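Local coordinates for beta-glycosidase (Bacteroides caccae, PDB 6T2R), which is an endo-acting family 16 glycoside hydrolase of a human gut bacterium that cleaves O-glycans to initiate mucin breakdown, at residues Tyr136-Glu148 and Tyr157-Gly169. Sequence-based numbering, arbitrary orientation.
Sequences YSWPMGGEVDIME and YQTVHSHYTYTLG
H161 turns its ring edge to D145 and lies alongside E143; E148 shares the same face of the sheet. D145 OD2 lies in the ring plane, 2.9 Å from H161 NE2, but the hydrogen bond is weak because it is bent (128° at the hydrogen). E143 OE1 is 3.5 Å from H161 CD2, and the carboxylate and ring planes differ by 41°. With CG anti to the backbone N (chi1 -175°) and the chain extended, E143 also reaches W138. There W138 NE1 donates to the anti lone pair of E143 OE2.

Strands 143-145 and 157-161 run antiparallel, with E143-H161 and D145-T159 as hydrogen-bonded pairs. A classic beta bulge follows: I146 and M147 both face I126, and the register slips by one before E148 pairs with Y157. The sequence from E143 to E148 fits the E-x-D-x-x-E signature of GH16 enzymes with this bulge. E143 is probably the nucleophile and E148 the acid/base, as in relatives. The bulge returns E148 to the face of E143 and D145. Q158 NE2 bonds I146 O (2.9 Å) in the carbonyl plane, and also H202 O.

Beyond the strands, P139 follows a cis peptide bond. The six-membered ring of W138 points its edge at the face of Y166, an edge-to-face pair with centroids 5.0 Å apart. P139 CG touches T167 OG1 at 3.5 Å. M140 bends at chi2 and chi3 to lay CE over one face of H163, 3.9 Å from the ring centroid. A water links M140 O to H163 N, next to the capping box of S162 and T165.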
# COMPACT_ATOMS: atom_id res chain seq x y z
N TYR A 136 -2.47 18.00 4.95
CA TYR A 136 -1.67 17.14 5.83
C TYR A 136 -0.25 17.08 5.26
O TYR A 136 -0.04 17.15 4.01
CB TYR A 136 -2.32 15.76 6.05
CG TYR A 136 -3.63 15.81 6.77
CD1 TYR A 136 -3.68 16.03 8.15
CD2 TYR A 136 -4.82 15.75 6.06
CE1 TYR A 136 -4.88 16.16 8.80
CE2 TYR A 136 -6.04 15.86 6.70
CZ TYR A 136 -6.06 16.06 8.07
OH TYR A 136 -7.26 16.16 8.70
N SER A 137 0.69 17.02 6.19
CA SER A 137 2.14 16.82 5.96
C SER A 137 2.51 15.35 6.20
O SER A 137 1.66 14.60 6.68
CB SER A 137 2.93 17.72 6.89
OG SER A 137 2.63 17.41 8.26
N TRP A 138 3.73 14.95 5.84
CA TRP A 138 4.32 13.65 6.24
C TRP A 138 5.41 13.97 7.24
O TRP A 138 6.25 14.81 6.99
CB TRP A 138 4.83 12.88 5.00
CG TRP A 138 5.24 11.50 5.36
CD1 TRP A 138 4.49 10.36 5.27
CD2 TRP A 138 6.47 11.11 6.00
NE1 TRP A 138 5.18 9.29 5.78
CE2 TRP A 138 6.41 9.71 6.21
CE3 TRP A 138 7.63 11.80 6.39
CZ2 TRP A 138 7.45 9.00 6.82
CZ3 TRP A 138 8.67 11.08 6.95
CH2 TRP A 138 8.57 9.70 7.15
N PRO A 139 5.47 13.33 8.42
CA PRO A 139 4.62 12.20 8.76
C PRO A 139 3.43 12.55 9.66
O PRO A 139 2.74 11.64 10.06
CB PRO A 139 5.65 11.36 9.54
CG PRO A 139 6.42 12.38 10.34
CD PRO A 139 6.49 13.60 9.45
N MET A 140 3.22 13.82 9.96
CA MET A 140 2.17 14.24 10.93
C MET A 140 0.79 13.74 10.45
O MET A 140 -0.07 13.36 11.30
CB MET A 140 2.21 15.76 11.15
CG MET A 140 1.06 16.30 12.03
SD MET A 140 1.53 16.13 13.74
CE MET A 140 2.63 17.53 13.88
N GLY A 141 0.57 13.65 9.14
CA GLY A 141 -0.73 13.22 8.60
C GLY A 141 -0.90 11.73 8.71
O GLY A 141 -2.05 11.23 8.54
N GLY A 142 0.22 11.04 8.92
CA GLY A 142 0.20 9.58 9.07
C GLY A 142 0.52 8.84 7.77
O GLY A 142 0.35 9.42 6.66
N GLU A 143 0.91 7.59 7.91
CA GLU A 143 1.18 6.64 6.81
C GLU A 143 0.79 5.24 7.31
O GLU A 143 1.06 4.93 8.51
CB GLU A 143 2.66 6.67 6.42
CG GLU A 143 3.01 5.79 5.21
CD GLU A 143 4.50 5.54 5.04
OE1 GLU A 143 4.89 4.43 4.70
OE2 GLU A 143 5.26 6.48 5.25
N VAL A 144 0.15 4.46 6.45
CA VAL A 144 -0.29 3.08 6.76
C VAL A 144 0.28 2.17 5.68
O VAL A 144 -0.11 2.27 4.52
CB VAL A 144 -1.82 3.00 6.82
CG1 VAL A 144 -2.30 1.58 7.07
CG2 VAL A 144 -2.37 3.95 7.88
N ASP A 145 1.20 1.31 6.07
CA ASP A 145 1.84 0.31 5.18
C ASP A 145 1.04 -0.98 5.30
O ASP A 145 1.19 -1.68 6.31
CB ASP A 145 3.32 0.21 5.55
CG ASP A 145 4.04 1.53 5.38
OD1 ASP A 145 3.54 2.37 4.60
OD2 ASP A 145 5.08 1.72 6.02
N ILE A 146 0.20 -1.29 4.34
CA ILE A 146 -0.60 -2.56 4.33
C ILE A 146 0.31 -3.74 3.94
O ILE A 146 0.09 -4.85 4.44
CB ILE A 146 -1.81 -2.41 3.40
CG1 ILE A 146 -2.62 -1.16 3.77
CG2 ILE A 146 -2.63 -3.68 3.41
CD1 ILE A 146 -3.73 -0.76 2.81
N MET A 147 1.34 -3.51 3.12
CA MET A 147 2.30 -4.57 2.74
C MET A 147 3.64 -3.95 2.30
O MET A 147 3.64 -3.03 1.48
CB MET A 147 1.70 -5.40 1.59
CG MET A 147 2.42 -6.69 1.27
SD MET A 147 3.96 -6.46 0.36
CE MET A 147 3.33 -5.82 -1.20
N GLU A 148 4.73 -4.49 2.83
CA GLU A 148 6.11 -4.33 2.32
C GLU A 148 6.77 -5.70 2.32
O GLU A 148 6.65 -6.37 3.32
CB GLU A 148 6.81 -3.33 3.22
CG GLU A 148 6.03 -2.04 3.28
CD GLU A 148 6.87 -0.88 3.70
OE1 GLU A 148 6.84 -0.58 4.93
OE2 GLU A 148 7.55 -0.32 2.82
N TYR A 157 6.11 -7.02 6.15
CA TYR A 157 5.95 -5.99 7.20
C TYR A 157 4.60 -5.32 6.99
O TYR A 157 4.26 -4.93 5.84
CB TYR A 157 7.11 -5.00 7.13
CG TYR A 157 8.47 -5.59 7.40
CD1 TYR A 157 9.10 -6.41 6.48
CD2 TYR A 157 9.15 -5.29 8.57
CE1 TYR A 157 10.35 -6.95 6.72
CE2 TYR A 157 10.41 -5.81 8.81
CZ TYR A 157 11.01 -6.64 7.89
OH TYR A 157 12.24 -7.17 8.13
N GLN A 158 3.87 -5.14 8.08
CA GLN A 158 2.78 -4.15 8.15
C GLN A 158 3.18 -3.12 9.21
O GLN A 158 3.73 -3.53 10.28
CB GLN A 158 1.48 -4.91 8.39
CG GLN A 158 1.15 -5.91 7.27
CD GLN A 158 -0.20 -6.57 7.47
OE1 GLN A 158 -0.36 -7.36 8.41
NE2 GLN A 158 -1.16 -6.24 6.62
N THR A 159 2.97 -1.82 8.94
CA THR A 159 3.57 -0.71 9.73
C THR A 159 2.73 0.55 9.64
O THR A 159 1.99 0.70 8.67
CB THR A 159 4.97 -0.34 9.23
OG1 THR A 159 5.64 -1.53 8.84
CG2 THR A 159 5.78 0.33 10.31
N VAL A 160 2.81 1.40 10.67
CA VAL A 160 2.28 2.79 10.66
C VAL A 160 3.47 3.69 10.92
O VAL A 160 4.40 3.27 11.63
CB VAL A 160 1.13 3.07 11.67
CG1 VAL A 160 -0.03 2.12 11.47
CG2 VAL A 160 1.56 3.01 13.13
N HIS A 161 3.42 4.89 10.36
CA HIS A 161 4.35 6.00 10.69
C HIS A 161 3.52 7.24 10.99
O HIS A 161 2.44 7.43 10.34
CB HIS A 161 5.29 6.24 9.50
CG HIS A 161 5.92 4.99 9.06
ND1 HIS A 161 7.06 4.53 9.65
CD2 HIS A 161 5.56 4.08 8.13
CE1 HIS A 161 7.40 3.39 9.07
NE2 HIS A 161 6.49 3.09 8.17
N SER A 162 4.03 8.07 11.90
CA SER A 162 3.35 9.31 12.32
C SER A 162 4.37 10.31 12.87
O SER A 162 5.51 9.95 13.05
CB SER A 162 2.34 8.98 13.38
OG SER A 162 2.97 8.51 14.57
N HIS A 163 3.90 11.47 13.30
CA HIS A 163 4.69 12.43 14.12
C HIS A 163 5.22 11.69 15.35
O HIS A 163 6.37 11.89 15.74
CB HIS A 163 3.81 13.60 14.50
CG HIS A 163 4.38 14.53 15.50
ND1 HIS A 163 5.37 15.41 15.18
CD2 HIS A 163 4.08 14.71 16.81
CE1 HIS A 163 5.64 16.12 16.26
NE2 HIS A 163 4.88 15.70 17.28
N TYR A 164 4.40 10.85 15.93
CA TYR A 164 4.69 10.17 17.22
C TYR A 164 5.77 9.12 16.99
O TYR A 164 6.71 9.11 17.76
CB TYR A 164 3.37 9.62 17.77
CG TYR A 164 3.42 8.93 19.10
CD1 TYR A 164 3.62 7.56 19.17
CD2 TYR A 164 3.17 9.62 20.28
CE1 TYR A 164 3.59 6.89 20.38
CE2 TYR A 164 3.16 8.96 21.50
CZ TYR A 164 3.38 7.59 21.55
OH TYR A 164 3.32 6.91 22.73
N THR A 165 5.63 8.27 15.96
CA THR A 165 6.57 7.16 15.72
C THR A 165 7.88 7.71 15.18
O THR A 165 8.92 7.18 15.56
CB THR A 165 6.02 6.12 14.75
OG1 THR A 165 5.94 6.71 13.45
CG2 THR A 165 4.70 5.54 15.22
N TYR A 166 7.81 8.65 14.25
CA TYR A 166 8.98 9.10 13.46
C TYR A 166 9.58 10.38 14.09
O TYR A 166 10.72 10.36 14.53
CB TYR A 166 8.60 9.30 12.00
CG TYR A 166 9.75 9.68 11.11
CD1 TYR A 166 10.58 8.72 10.54
CD2 TYR A 166 10.01 11.01 10.81
CE1 TYR A 166 11.63 9.08 9.71
CE2 TYR A 166 11.06 11.39 10.00
CZ TYR A 166 11.88 10.42 9.46
OH TYR A 166 12.88 10.81 8.63
N THR A 167 8.87 11.49 14.11
CA THR A 167 9.45 12.76 14.63
C THR A 167 9.78 12.65 16.14
O THR A 167 10.89 13.06 16.51
CB THR A 167 8.56 13.96 14.29
OG1 THR A 167 8.21 13.89 12.91
CG2 THR A 167 9.26 15.26 14.58
N LEU A 168 8.90 12.12 16.98
CA LEU A 168 9.19 11.99 18.43
C LEU A 168 9.97 10.71 18.75
O LEU A 168 10.47 10.60 19.88
CB LEU A 168 7.89 12.01 19.21
CG LEU A 168 7.03 13.24 18.96
CD1 LEU A 168 5.79 13.22 19.85
CD2 LEU A 168 7.85 14.51 19.21
N GLY A 169 10.04 9.75 17.82
CA GLY A 169 10.87 8.55 18.00
C GLY A 169 10.19 7.47 18.83
O GLY A 169 10.83 6.50 19.15
O HOH W 1 1.06 12.01 13.34